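Local coordinates for protein 3-hydroxyadipyl-CoA dehydrogenase (PDB 3MOG) that catalyses the NAD-dependent oxidation of 3-hydroxyadipyl-CoA to 3-oxoadipyl-CoA in the breakdown of phenylacetate, and works as a homotrimer, at residues A21-S26 with W176-V181; I123-I128 with E136-L141; E201-L206 with S262-E267; D312-I317 with L321-Q326; T417-G422 with Y427-W432. All blocks are in the same frame, centred on the assembly; numbering follows the deposited sequence.

Contact 1: residues A21-S26 with W176-V181; sequences AEVAAS and WGKQPV
Val23, on the last turns of helix 15-26, faces Trp176 across a backbone gap of 6.8 Å between their CA atoms, at the point where the chain leaves helix 163-175 and heads into strand 179-184. No hydrogen bond crosses here; the contact is made by three side-chain encounters. CG1 of Val23 is the busiest atom. With CG1 trans to the backbone N (chi1 172°), this methyl reaches Trp176 CB at 3.8 Å and also CE3 of the same indole, approaching it obliquely. The methyl of Ala24 instead lies over a face of the indole: Ala24 CB stands 4.1 Å from the centroid of the six-membered ring, 26° off its normal, a CH-pi contact. Lys178 adds its aliphatic end, with CE 4.0 Å from Val23 CG1, while its NZ goes on to the carbonyl oxygens of Ala147 and Met150. Gly177, at positive phi, is the C' residue of a Schellman motif that ends helix 163-175 and turns the chain between the two contacting side chains. His27 and His29 also meet the Trp176 ring. The contact thus joins the first helix of the Rossmann-type NAD-binding domain to the lead-in of the sheet's edge strand 179-184. Its chemistry is almost wholly apolar, which suggests that close apolar packing holds the segments, the lysine charge probably being balanced by those two carbonyls.

Contact 2: residues I123-I128 with E136-L141; sequences ISITAI and ERVAGL
Ile125 lays its side chain along strand 138-143, and most of what it meets is backbone. Its CD1 comes to 3.7 Å from Gly140 CA, and its CG2 sits 4.0 Å from Ala139 CA. The first torsion explains the division: CG1 lies beside the backbone N (chi1 -56°), carrying CD1 to the glycine, while CG2 takes the branch opposite that nitrogen and rests on Ala139. A side chain at Gly140 would point at this isoleucine and meet CD1 tightly, so the bare glycine lets the helix come close.

Contacts between side chains are looser. Ile128 CG2 approaches Val138 CG1 at 4.2 Å, and Ile125 CG2 is 4.4 Å from the same valine methyl. Helix 125-128 is the short crossover of a beta-alpha-beta unit running from strand 115-118 to strand 138-143 in the NAD-binding domain, and these apolar atoms seat it against the second strand of the unit. Ile125 and Ile128 also touch Thr118 on the first strand, while Phe103 of helix 96-109 packs on Ile128.

Polar interactions stay on their own sides of the interface. Ser124 is the N-cap of the helix, its OG accepting a weak, long bond from Ala127 N at 3.4 Å. From segment 136-141, Val138 O accepts from Thr161 OG1 and Arg137 NH1 donates to Thr114 O, both partners outside the contact. On the outer side of the helix, Thr126 and Ala127 pack against Ile270 of a neighbouring subunit.

Contact 3: residues E201-L206 with S262-E267; sequences EAWRAL and SLVQQE
Trp203 packing on the first turn of helix 263-270 makes this a buried helix-to-helix contact within the all-helical region that follows the NAD-binding domain. The indole supplies nearly everything that helix 196-207 contributes. Gln265 takes one face: its CB lies 4.0 Å from the centroid of the six-membered ring, only 15° off the normal, a CH-pi contact. With CG trans to the backbone N (chi1 -164°) and the chain extended beyond it, Gln265 runs on across the ring at about a right angle; its CG approaches Trp203 CZ2 at 3.6 Å. The amide is tilted 36° from the ring plane, and its NE2 is bonded to Asn242 OD1 and Gln239 OE1, which should fix the rotation of the amide above the indole.

Val264 comes in obliquely, its CG1 3.9 Å from Trp203 CE3. At the base of the indole, Ser262 OG lies 3.5 Å from Trp203 CB. That hydroxyl oxygen has a second task, as N-cap of helix 263-270: it accepts from Val264 N at 3.1 Å, with a bent N-H...O angle of 136°. One serine therefore caps the helix and packs against the tryptophan.

Around this pair, Thr234 of helix 230-237, Gln239 at the start of helix 239-252 and Val282 of a loop also touch Trp203, while Leu263 and Gln266 turn to Phe253 and Trp254 of a neighbouring subunit.

Contact 4: residues D312-I317 with L321-Q326; sequences DGVTEI and LLIETQ
Val314 and Ile323 meet because their first torsions send one branch of each the same way: Val314 CG1 is trans to its backbone N (chi1 -171°), Ile323 CG1 lies beside its own (chi1 -56°), and the two atoms end 4.2 Å apart, side by side. They form a non-hydrogen-bonded pair of the antiparallel beta hairpin 314-317/320-324. Thr315 and Leu322 are the hydrogen-bonded pair, with Thr315 N to Leu322 O and Leu322 N to Thr315 O both at 2.8 Å. A third backbone bond, Glu324 N to Gly313 O at 2.7 Å, closes the open end.

On the face carrying Val314, Glu316 and Ile323, Leu321 CD2 touches Glu316 CB at 3.6 Å. On the other, Ile317 CD1 rests 4.0 Å from Leu322 CB, both side chains also touching Tyr371 of helix 362-373.

Gly313 has positive phi, and a CB there would run into Glu324 CB. The glutamate covers the bare glycine, its OE1 3.5 Å from Gly313 CA, while OE2 forms a salt bridge with Arg440. Without the carboxylate, as with an alanine here, Arg440 is likely to lose its charged mate and Gly313 its cover. Strand 320-324 also pairs with strand 341-345, so the hairpin lies inside the six-stranded sheet, between strands 307-309 and 341-345. A water bridging the two strands donates to Leu322 O and lies 2.8 Å from Thr315 OG1, hydrogen-bonded to it.

Contact 5: residues T417-G422 with Y427-W432; sequences TAMRLG and YGPLAW
Met419 and Pro429 meet where helix 412-422 gives way, through a short connection, to helix 429-436. Starting at the methionine backbone, CB is the first atom to touch, 3.8 Å from Pro429 CD. Next, CG lies 3.7 Å from Pro429 CG and equally near CD, so the edge of the pyrrolidine ring formed by these two carbons takes the contact. The side chains cross at about a right angle. Beyond CG the methionine bends twice, at chi2 (-36°) and chi3 (-72°), which leads SD and CE away from the proline.

One residue along, the exposed Arg420 passes its CG by Gly428 N at 4.1 Å. Gly428 is the N-cap residue of helix 429-436, and its CA comes within 5.6 Å of Met419 CA, the nearest backbone approach of the two segments. Pro429 fills the first helical position, where its lack of an N-H costs nothing; Asp416 of helix 412-422 instead accepts from Leu430 N, and weakly from Ala431 N.

A glycine in place of Pro429 would probably open a gap beside Met419 CB and CG, and between them and Ile397 and Ala401 of helix 390-406. The turn is thus packed with carbon against carbon, while the aspartate from the earlier helix meets the backbone N-H groups at the start of the later one, a charge arrangement likely to suit the helix dipole.

In the fold
Contacts 1 and 2 share the N-terminal NAD-binding domain and its eight-stranded sheet; their centres lie 19 Å apart, and contact 2 falls within the chain between the two halves of contact 1. Contact 3 follows in the first C-terminal-type helical domain, then contact 4 in the hairpin of the second, six-stranded sheet, and contact 5 in the second helical domain. Contacts 2 and 4 are the farthest apart, about 50 Å between centres. Only contacts 1 and 5 touch: Gln179 and Val181 of the edge strand pack on Thr417 and Leu421 of helix 412-422, so the late helical domain packs directly on the edge strand of the first sheet.

Contact 1: residues A21-S26 with W176-V181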
# COMPACT_ATOMS: atom_id res chain seq x y z
N ALA C 21 18.71 -34.45 10.56
CA ALA C 21 19.71 -35.35 11.13
C ALA C 21 19.57 -36.77 10.59
O ALA C 21 20.57 -37.40 10.22
CB ALA C 21 19.64 -35.33 12.69
N GLU C 22 18.33 -37.25 10.52
CA GLU C 22 18.01 -38.56 9.96
C GLU C 22 18.48 -38.72 8.51
O GLU C 22 19.08 -39.74 8.17
CB GLU C 22 16.50 -38.83 10.06
CG GLU C 22 16.06 -40.19 9.52
CD GLU C 22 14.55 -40.36 9.53
OE1 GLU C 22 14.04 -41.12 8.68
OE2 GLU C 22 13.87 -39.73 10.37
N VAL C 23 18.26 -37.69 7.69
CA VAL C 23 18.68 -37.69 6.29
C VAL C 23 20.19 -37.75 6.17
O VAL C 23 20.73 -38.58 5.42
CB VAL C 23 18.16 -36.45 5.53
CG1 VAL C 23 18.77 -36.34 4.13
CG2 VAL C 23 16.64 -36.48 5.44
N ALA C 24 20.87 -36.88 6.91
CA ALA C 24 22.33 -36.82 6.87
C ALA C 24 22.96 -38.14 7.37
O ALA C 24 23.82 -38.68 6.69
CB ALA C 24 22.86 -35.60 7.64
N ALA C 25 22.50 -38.66 8.50
CA ALA C 25 23.04 -39.92 9.04
C ALA C 25 22.71 -41.14 8.17
O ALA C 25 23.52 -42.06 8.06
CB ALA C 25 22.58 -40.16 10.46
N SER C 26 21.52 -41.15 7.55
CA SER C 26 21.12 -42.27 6.70
C SER C 26 21.94 -42.37 5.41
O SER C 26 21.86 -43.36 4.71
CB SER C 26 19.60 -42.27 6.41
OG SER C 26 19.27 -41.43 5.32
N TRP C 176 22.16 -36.79 -1.02
CA TRP C 176 21.17 -37.23 -0.02
C TRP C 176 19.83 -37.64 -0.64
O TRP C 176 18.82 -37.83 0.08
CB TRP C 176 20.95 -36.17 1.08
CG TRP C 176 22.18 -35.86 1.90
CD1 TRP C 176 23.37 -36.54 1.88
CD2 TRP C 176 22.33 -34.81 2.88
NE1 TRP C 176 24.25 -35.96 2.76
CE2 TRP C 176 23.64 -34.91 3.39
CE3 TRP C 176 21.49 -33.80 3.36
CZ2 TRP C 176 24.14 -34.03 4.37
CZ3 TRP C 176 21.98 -32.93 4.33
CH2 TRP C 176 23.30 -33.04 4.82
N GLY C 177 19.82 -37.79 -1.96
CA GLY C 177 18.62 -38.18 -2.70
C GLY C 177 17.58 -37.07 -2.77
O GLY C 177 16.39 -37.34 -2.97
N LYS C 178 18.03 -35.83 -2.57
CA LYS C 178 17.15 -34.67 -2.66
C LYS C 178 17.28 -34.02 -4.02
O LYS C 178 18.10 -34.44 -4.84
CB LYS C 178 17.46 -33.63 -1.57
CG LYS C 178 17.30 -34.10 -0.13
CD LYS C 178 15.97 -34.77 0.13
CE LYS C 178 15.85 -35.23 1.58
NZ LYS C 178 14.57 -35.96 1.84
N GLN C 179 16.46 -33.01 -4.25
CA GLN C 179 16.56 -32.20 -5.45
C GLN C 179 16.75 -30.75 -5.03
O GLN C 179 15.80 -30.10 -4.59
CB GLN C 179 15.29 -32.35 -6.30
CG GLN C 179 15.38 -31.74 -7.70
CD GLN C 179 16.58 -32.26 -8.48
OE1 GLN C 179 16.74 -33.46 -8.66
NE2 GLN C 179 17.44 -31.34 -8.94
N PRO C 180 17.98 -30.24 -5.15
CA PRO C 180 18.20 -28.84 -4.82
C PRO C 180 17.70 -27.92 -5.94
O PRO C 180 17.71 -28.30 -7.12
CB PRO C 180 19.71 -28.75 -4.70
CG PRO C 180 20.23 -29.83 -5.64
CD PRO C 180 19.20 -30.92 -5.62
N VAL C 181 17.23 -26.74 -5.54
CA VAL C 181 16.96 -25.63 -6.44
C VAL C 181 17.66 -24.41 -5.83
O VAL C 181 17.72 -24.28 -4.62
CB VAL C 181 15.44 -25.38 -6.65
CG1 VAL C 181 14.80 -26.51 -7.47
CG2 VAL C 181 14.68 -25.19 -5.31

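Contact 2: residues I123-I128 with E136-L141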
# COMPACT_ATOMS: atom_id res chain seq x y z
N ILE C 123 13.65 -15.81 7.60
CA ILE C 123 14.69 -14.83 7.89
C ILE C 123 15.65 -14.69 6.72
O ILE C 123 15.99 -15.69 6.07
CB ILE C 123 15.46 -15.22 9.19
CG1 ILE C 123 14.49 -15.35 10.38
CG2 ILE C 123 16.55 -14.23 9.50
CD1 ILE C 123 13.69 -14.08 10.71
N SER C 124 16.07 -13.46 6.46
CA SER C 124 17.07 -13.16 5.46
C SER C 124 18.41 -13.80 5.80
O SER C 124 18.88 -13.71 6.93
CB SER C 124 17.27 -11.64 5.33
OG SER C 124 18.31 -11.35 4.41
N ILE C 125 19.02 -14.42 4.79
CA ILE C 125 20.35 -15.00 4.91
C ILE C 125 21.35 -13.88 5.11
O ILE C 125 22.23 -13.96 5.97
CB ILE C 125 20.74 -15.82 3.66
CG1 ILE C 125 19.71 -16.93 3.35
CG2 ILE C 125 22.14 -16.41 3.79
CD1 ILE C 125 19.32 -17.82 4.52
N THR C 126 21.18 -12.82 4.31
CA THR C 126 22.01 -11.62 4.36
C THR C 126 22.09 -11.01 5.76
O THR C 126 23.17 -10.63 6.20
CB THR C 126 21.49 -10.59 3.33
OG1 THR C 126 21.32 -11.24 2.08
CG2 THR C 126 22.48 -9.44 3.16
N ALA C 127 20.95 -10.96 6.46
CA ALA C 127 20.90 -10.42 7.82
C ALA C 127 21.52 -11.37 8.84
O ALA C 127 22.09 -10.92 9.84
CB ALA C 127 19.47 -10.07 8.21
N ILE C 128 21.40 -12.68 8.60
CA ILE C 128 22.06 -13.69 9.43
C ILE C 128 23.57 -13.57 9.26
O ILE C 128 24.32 -13.55 10.24
CB ILE C 128 21.59 -15.13 9.07
CG1 ILE C 128 20.16 -15.35 9.55
CG2 ILE C 128 22.50 -16.20 9.69
CD1 ILE C 128 19.44 -16.47 8.82
N GLU C 136 30.76 -15.51 3.39
CA GLU C 136 30.66 -16.26 2.14
C GLU C 136 30.28 -17.72 2.28
O GLU C 136 29.83 -18.35 1.31
CB GLU C 136 32.01 -16.17 1.41
CG GLU C 136 33.17 -15.83 2.36
CD GLU C 136 34.40 -16.67 2.11
OE1 GLU C 136 34.73 -16.95 0.94
OE2 GLU C 136 35.05 -17.05 3.11
N ARG C 137 30.48 -18.30 3.46
CA ARG C 137 30.13 -19.70 3.66
C ARG C 137 28.82 -19.85 4.42
O ARG C 137 28.47 -20.94 4.86
CB ARG C 137 31.28 -20.52 4.30
CG ARG C 137 32.04 -19.86 5.45
CD ARG C 137 31.19 -19.76 6.70
NE ARG C 137 31.78 -18.89 7.71
CZ ARG C 137 32.47 -19.33 8.76
NH1 ARG C 137 32.67 -20.63 8.94
NH2 ARG C 137 32.96 -18.46 9.63
N VAL C 138 28.13 -18.73 4.61
CA VAL C 138 26.77 -18.73 5.13
C VAL C 138 25.80 -18.84 3.95
O VAL C 138 25.99 -18.19 2.92
CB VAL C 138 26.46 -17.48 5.97
CG1 VAL C 138 25.16 -17.64 6.74
CG2 VAL C 138 27.60 -17.20 6.94
N ALA C 139 24.77 -19.67 4.10
CA ALA C 139 23.79 -19.94 3.05
C ALA C 139 22.54 -20.53 3.69
O ALA C 139 22.56 -20.90 4.84
CB ALA C 139 24.36 -20.91 2.01
N GLY C 140 21.46 -20.61 2.92
CA GLY C 140 20.25 -21.26 3.40
C GLY C 140 20.19 -22.66 2.83
O GLY C 140 20.53 -22.87 1.67
N LEU C 141 19.78 -23.61 3.65
CA LEU C 141 19.54 -24.96 3.18
C LEU C 141 18.15 -25.33 3.68
O LEU C 141 17.98 -25.80 4.81
CB LEU C 141 20.64 -25.91 3.69
CG LEU C 141 20.96 -27.17 2.88
CD1 LEU C 141 21.45 -26.82 1.50
CD2 LEU C 141 22.01 -28.03 3.60

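Contact 3: residues E201-L206 with S262-E267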
# COMPACT_ATOMS: atom_id res chain seq x y z
N GLU C 201 -6.58 -16.58 -3.75
CA GLU C 201 -7.75 -16.59 -4.64
C GLU C 201 -8.99 -17.26 -4.01
O GLU C 201 -10.12 -16.74 -4.15
CB GLU C 201 -7.42 -17.12 -6.04
CG GLU C 201 -6.62 -16.12 -6.90
CD GLU C 201 -7.31 -14.76 -7.08
OE1 GLU C 201 -6.62 -13.72 -7.03
OE2 GLU C 201 -8.54 -14.73 -7.27
N ALA C 202 -8.77 -18.34 -3.28
CA ALA C 202 -9.83 -19.03 -2.52
C ALA C 202 -10.48 -18.17 -1.42
O ALA C 202 -11.70 -18.12 -1.31
CB ALA C 202 -9.27 -20.25 -1.91
N TRP C 203 -9.67 -17.51 -0.59
CA TRP C 203 -10.22 -16.56 0.40
C TRP C 203 -11.08 -15.46 -0.21
O TRP C 203 -12.13 -15.10 0.35
CB TRP C 203 -9.10 -15.95 1.24
CG TRP C 203 -8.35 -16.95 2.08
CD1 TRP C 203 -7.02 -17.25 2.01
CD2 TRP C 203 -8.89 -17.78 3.13
NE1 TRP C 203 -6.69 -18.21 2.94
CE2 TRP C 203 -7.83 -18.56 3.64
CE3 TRP C 203 -10.17 -17.93 3.69
CZ2 TRP C 203 -8.00 -19.48 4.67
CZ3 TRP C 203 -10.34 -18.85 4.72
CH2 TRP C 203 -9.26 -19.61 5.21
N ARG C 204 -10.67 -14.94 -1.36
CA ARG C 204 -11.45 -13.92 -2.06
C ARG C 204 -12.78 -14.47 -2.56
O ARG C 204 -13.82 -13.81 -2.43
CB ARG C 204 -10.66 -13.31 -3.21
CG ARG C 204 -9.84 -12.12 -2.78
CD ARG C 204 -9.17 -11.53 -3.96
NE ARG C 204 -10.07 -10.73 -4.78
CZ ARG C 204 -9.85 -9.45 -5.06
NH1 ARG C 204 -8.77 -8.85 -4.56
NH2 ARG C 204 -10.69 -8.77 -5.82
N ALA C 205 -12.74 -15.68 -3.11
CA ALA C 205 -13.94 -16.38 -3.57
C ALA C 205 -14.87 -16.62 -2.38
O ALA C 205 -16.05 -16.30 -2.44
CB ALA C 205 -13.56 -17.70 -4.27
N LEU C 206 -14.30 -17.12 -1.29
CA LEU C 206 -15.01 -17.33 -0.03
C LEU C 206 -15.65 -16.07 0.56
O LEU C 206 -16.80 -16.12 1.00
CB LEU C 206 -14.08 -17.96 1.00
CG LEU C 206 -14.66 -18.78 2.14
CD1 LEU C 206 -15.91 -19.55 1.71
CD2 LEU C 206 -13.58 -19.72 2.62
N SER C 262 -6.26 -11.99 4.13
CA SER C 262 -7.73 -12.03 4.14
C SER C 262 -8.31 -11.73 5.54
O SER C 262 -7.82 -12.28 6.52
CB SER C 262 -8.20 -13.42 3.71
OG SER C 262 -9.61 -13.50 3.63
N LEU C 263 -9.36 -10.90 5.61
CA LEU C 263 -10.09 -10.73 6.89
C LEU C 263 -10.81 -12.01 7.29
O LEU C 263 -11.08 -12.22 8.47
CB LEU C 263 -11.10 -9.58 6.83
CG LEU C 263 -10.63 -8.14 6.63
CD1 LEU C 263 -11.79 -7.38 6.04
CD2 LEU C 263 -10.10 -7.46 7.91
N VAL C 264 -11.13 -12.86 6.31
CA VAL C 264 -11.76 -14.15 6.57
C VAL C 264 -10.79 -15.10 7.25
O VAL C 264 -11.16 -15.79 8.20
CB VAL C 264 -12.33 -14.80 5.28
CG1 VAL C 264 -13.08 -16.10 5.61
CG2 VAL C 264 -13.25 -13.83 4.58
N GLN C 265 -9.53 -15.10 6.80
CA GLN C 265 -8.51 -15.92 7.44
C GLN C 265 -8.12 -15.37 8.81
O GLN C 265 -8.03 -16.12 9.77
CB GLN C 265 -7.27 -16.11 6.56
CG GLN C 265 -6.40 -17.27 7.06
CD GLN C 265 -5.17 -17.54 6.20
OE1 GLN C 265 -4.65 -16.64 5.53
NE2 GLN C 265 -4.68 -18.78 6.24
N GLN C 266 -7.89 -14.06 8.87
CA GLN C 266 -7.55 -13.37 10.12
C GLN C 266 -8.57 -13.71 11.20
O GLN C 266 -8.19 -14.07 12.30
CB GLN C 266 -7.50 -11.84 9.94
CG GLN C 266 -6.97 -11.12 11.19
CD GLN C 266 -6.79 -9.63 11.05
OE1 GLN C 266 -5.68 -9.14 11.19
NE2 GLN C 266 -7.87 -8.91 10.78
N GLU C 267 -9.85 -13.58 10.86
CA GLU C 267 -10.95 -13.92 11.77
C GLU C 267 -10.86 -15.33 12.34
O GLU C 267 -11.10 -15.53 13.53
CB GLU C 267 -12.31 -13.72 11.09
CG GLU C 267 -13.48 -13.66 12.04
CD GLU C 267 -13.76 -12.25 12.56
OE1 GLU C 267 -12.82 -11.44 12.73
OE2 GLU C 267 -14.96 -11.97 12.80

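Contact 4: residues D312-I317 with L321-Q326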
# COMPACT_ATOMS: atom_id res chain seq x y z
N ASP C 312 -11.49 -21.01 -29.78
CA ASP C 312 -11.32 -20.03 -28.70
C ASP C 312 -12.30 -20.29 -27.56
O ASP C 312 -12.94 -19.37 -27.05
CB ASP C 312 -11.42 -18.58 -29.23
CG ASP C 312 -10.63 -17.57 -28.39
OD1 ASP C 312 -11.04 -16.39 -28.33
OD2 ASP C 312 -9.59 -17.95 -27.80
N GLY C 313 -12.43 -21.57 -27.19
CA GLY C 313 -13.27 -22.03 -26.07
C GLY C 313 -14.75 -21.73 -26.16
O GLY C 313 -15.41 -21.51 -25.13
N VAL C 314 -15.28 -21.68 -27.38
CA VAL C 314 -16.70 -21.42 -27.59
C VAL C 314 -17.36 -22.69 -28.15
O VAL C 314 -16.86 -23.29 -29.11
CB VAL C 314 -16.94 -20.21 -28.55
CG1 VAL C 314 -18.41 -19.83 -28.59
CG2 VAL C 314 -16.12 -18.99 -28.15
N THR C 315 -18.47 -23.09 -27.52
CA THR C 315 -19.39 -24.09 -28.08
C THR C 315 -20.79 -23.49 -28.22
O THR C 315 -21.34 -22.93 -27.26
CB THR C 315 -19.48 -25.34 -27.20
OG1 THR C 315 -18.16 -25.82 -26.91
CG2 THR C 315 -20.25 -26.45 -27.91
N GLU C 316 -21.37 -23.58 -29.42
CA GLU C 316 -22.74 -23.12 -29.58
C GLU C 316 -23.75 -24.28 -29.57
O GLU C 316 -23.68 -25.20 -30.38
CB GLU C 316 -22.88 -22.09 -30.71
CG GLU C 316 -23.69 -22.43 -31.94
CD GLU C 316 -23.91 -21.19 -32.80
OE1 GLU C 316 -25.09 -20.82 -33.01
OE2 GLU C 316 -22.91 -20.58 -33.24
N ILE C 317 -24.63 -24.24 -28.57
CA ILE C 317 -25.59 -25.30 -28.29
C ILE C 317 -26.96 -24.67 -28.48
O ILE C 317 -27.41 -23.90 -27.63
CB ILE C 317 -25.40 -25.81 -26.84
CG1 ILE C 317 -23.95 -26.24 -26.60
CG2 ILE C 317 -26.32 -26.96 -26.55
CD1 ILE C 317 -23.57 -26.43 -25.16
N LEU C 321 -24.51 -19.93 -26.01
CA LEU C 321 -23.06 -19.98 -26.09
C LEU C 321 -22.51 -20.51 -24.77
O LEU C 321 -22.76 -19.93 -23.71
CB LEU C 321 -22.46 -18.62 -26.41
CG LEU C 321 -22.74 -18.00 -27.79
CD1 LEU C 321 -21.88 -16.77 -28.01
CD2 LEU C 321 -22.51 -18.98 -28.93
N LEU C 322 -21.81 -21.63 -24.85
CA LEU C 322 -21.04 -22.16 -23.74
C LEU C 322 -19.60 -21.72 -23.97
O LEU C 322 -18.94 -22.16 -24.93
CB LEU C 322 -21.13 -23.68 -23.69
CG LEU C 322 -20.31 -24.36 -22.59
CD1 LEU C 322 -20.88 -24.03 -21.23
CD2 LEU C 322 -20.22 -25.87 -22.79
N ILE C 323 -19.13 -20.82 -23.11
CA ILE C 323 -17.86 -20.12 -23.33
C ILE C 323 -16.93 -20.39 -22.16
O ILE C 323 -17.29 -20.16 -21.00
CB ILE C 323 -18.07 -18.60 -23.55
CG1 ILE C 323 -19.04 -18.36 -24.72
CG2 ILE C 323 -16.74 -17.89 -23.83
CD1 ILE C 323 -19.43 -16.89 -24.96
N GLU C 324 -15.75 -20.93 -22.47
CA GLU C 324 -14.67 -21.04 -21.50
C GLU C 324 -14.27 -19.64 -21.01
O GLU C 324 -14.16 -18.72 -21.81
CB GLU C 324 -13.47 -21.75 -22.13
CG GLU C 324 -13.70 -23.24 -22.36
CD GLU C 324 -12.41 -24.00 -22.59
OE1 GLU C 324 -12.19 -24.44 -23.74
OE2 GLU C 324 -11.61 -24.15 -21.64
N THR C 325 -14.11 -19.47 -19.69
CA THR C 325 -13.87 -18.13 -19.11
C THR C 325 -12.59 -17.47 -19.60
O THR C 325 -11.53 -18.10 -19.64
CB THR C 325 -13.92 -18.11 -17.55
OG1 THR C 325 -13.82 -16.76 -17.09
CG2 THR C 325 -12.80 -18.96 -16.91
N GLN C 326 -12.75 -16.21 -20.02
CA GLN C 326 -11.65 -15.29 -20.32
C GLN C 326 -11.66 -14.15 -19.28
O GLN C 326 -10.94 -13.14 -19.43
CB GLN C 326 -11.83 -14.71 -21.73
CG GLN C 326 -11.83 -15.77 -22.86
CD GLN C 326 -12.27 -15.22 -24.22
OE1 GLN C 326 -12.24 -14.01 -24.46
NE2 GLN C 326 -12.68 -16.12 -25.11
O HOH W 1 -17.09 -24.20 -24.90

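Contact 5: residues T417-G422 with Y427-W432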
# COMPACT_ATOMS: atom_id res chain seq x y z
N THR C 417 10.51 -26.93 -10.87
CA THR C 417 10.87 -28.03 -9.98
C THR C 417 10.38 -27.79 -8.57
O THR C 417 9.74 -28.66 -7.98
CB THR C 417 12.37 -28.26 -9.99
OG1 THR C 417 12.78 -28.61 -11.32
CG2 THR C 417 12.75 -29.38 -9.03
N ALA C 418 10.63 -26.59 -8.05
CA ALA C 418 10.19 -26.22 -6.71
C ALA C 418 8.69 -26.40 -6.47
O ALA C 418 8.28 -26.90 -5.43
CB ALA C 418 10.61 -24.79 -6.38
N MET C 419 7.89 -26.01 -7.45
CA MET C 419 6.46 -26.12 -7.32
C MET C 419 5.98 -27.59 -7.47
O MET C 419 5.02 -28.00 -6.82
CB MET C 419 5.75 -25.15 -8.28
CG MET C 419 6.17 -23.67 -8.11
SD MET C 419 6.50 -23.10 -6.43
CE MET C 419 4.85 -23.07 -5.78
N ARG C 420 6.64 -28.36 -8.33
CA ARG C 420 6.35 -29.79 -8.44
C ARG C 420 6.71 -30.55 -7.17
O ARG C 420 5.95 -31.41 -6.72
CB ARG C 420 7.10 -30.41 -9.62
CG ARG C 420 6.22 -30.74 -10.81
CD ARG C 420 7.05 -31.41 -11.90
NE ARG C 420 7.94 -30.45 -12.54
CZ ARG C 420 9.27 -30.52 -12.55
NH1 ARG C 420 9.90 -31.52 -11.94
NH2 ARG C 420 9.97 -29.58 -13.18
N LEU C 421 7.86 -30.25 -6.58
CA LEU C 421 8.33 -31.03 -5.43
C LEU C 421 7.92 -30.47 -4.06
O LEU C 421 7.55 -31.23 -3.18
CB LEU C 421 9.83 -31.29 -5.53
CG LEU C 421 10.20 -32.15 -6.77
CD1 LEU C 421 11.70 -32.36 -6.87
CD2 LEU C 421 9.48 -33.51 -6.80
N GLY C 422 7.96 -29.15 -3.91
CA GLY C 422 7.64 -28.53 -2.62
C GLY C 422 6.17 -28.55 -2.25
O GLY C 422 5.83 -28.66 -1.07
N TYR C 427 1.77 -29.39 -12.63
CA TYR C 427 2.80 -28.92 -13.55
C TYR C 427 3.53 -27.82 -12.84
O TYR C 427 2.93 -27.14 -12.00
CB TYR C 427 2.17 -28.37 -14.85
CG TYR C 427 1.28 -29.36 -15.57
CD1 TYR C 427 -0.10 -29.36 -15.35
CD2 TYR C 427 1.82 -30.30 -16.44
CE1 TYR C 427 -0.93 -30.27 -15.98
CE2 TYR C 427 0.99 -31.24 -17.08
CZ TYR C 427 -0.38 -31.21 -16.85
OH TYR C 427 -1.19 -32.09 -17.47
N GLY C 428 4.81 -27.64 -13.16
CA GLY C 428 5.49 -26.40 -12.79
C GLY C 428 4.80 -25.27 -13.54
O GLY C 428 4.40 -25.45 -14.68
N PRO C 429 4.67 -24.09 -12.90
CA PRO C 429 3.81 -23.00 -13.44
C PRO C 429 4.24 -22.46 -14.80
O PRO C 429 3.38 -22.04 -15.60
CB PRO C 429 3.91 -21.90 -12.38
CG PRO C 429 4.79 -22.41 -11.30
CD PRO C 429 5.49 -23.65 -11.76
N LEU C 430 5.54 -22.46 -15.08
CA LEU C 430 6.04 -21.94 -16.35
C LEU C 430 5.74 -22.93 -17.47
O LEU C 430 5.27 -22.52 -18.53
CB LEU C 430 7.52 -21.60 -16.25
CG LEU C 430 7.70 -20.57 -15.12
CD1 LEU C 430 9.11 -20.42 -14.65
CD2 LEU C 430 7.15 -19.22 -15.51
N ALA C 431 5.97 -24.22 -17.21
CA ALA C 431 5.60 -25.29 -18.14
C ALA C 431 4.10 -25.30 -18.33
O ALA C 431 3.62 -25.57 -19.42
CB ALA C 431 6.05 -26.66 -17.62
N TRP C 432 3.38 -24.99 -17.26
CA TRP C 432 1.94 -24.93 -17.31
C TRP C 432 1.44 -23.79 -18.20
O TRP C 432 0.51 -23.98 -18.98
CB TRP C 432 1.37 -24.75 -15.90
CG TRP C 432 0.05 -25.40 -15.71
CD1 TRP C 432 -0.79 -25.86 -16.68
CD2 TRP C 432 -0.60 -25.63 -14.47
NE1 TRP C 432 -1.92 -26.39 -16.12
CE2 TRP C 432 -1.84 -26.25 -14.76
CE3 TRP C 432 -0.26 -25.39 -13.13
CZ2 TRP C 432 -2.74 -26.64 -13.76
CZ3 TRP C 432 -1.16 -25.77 -12.13
CH2 TRP C 432 -2.39 -26.39 -12.45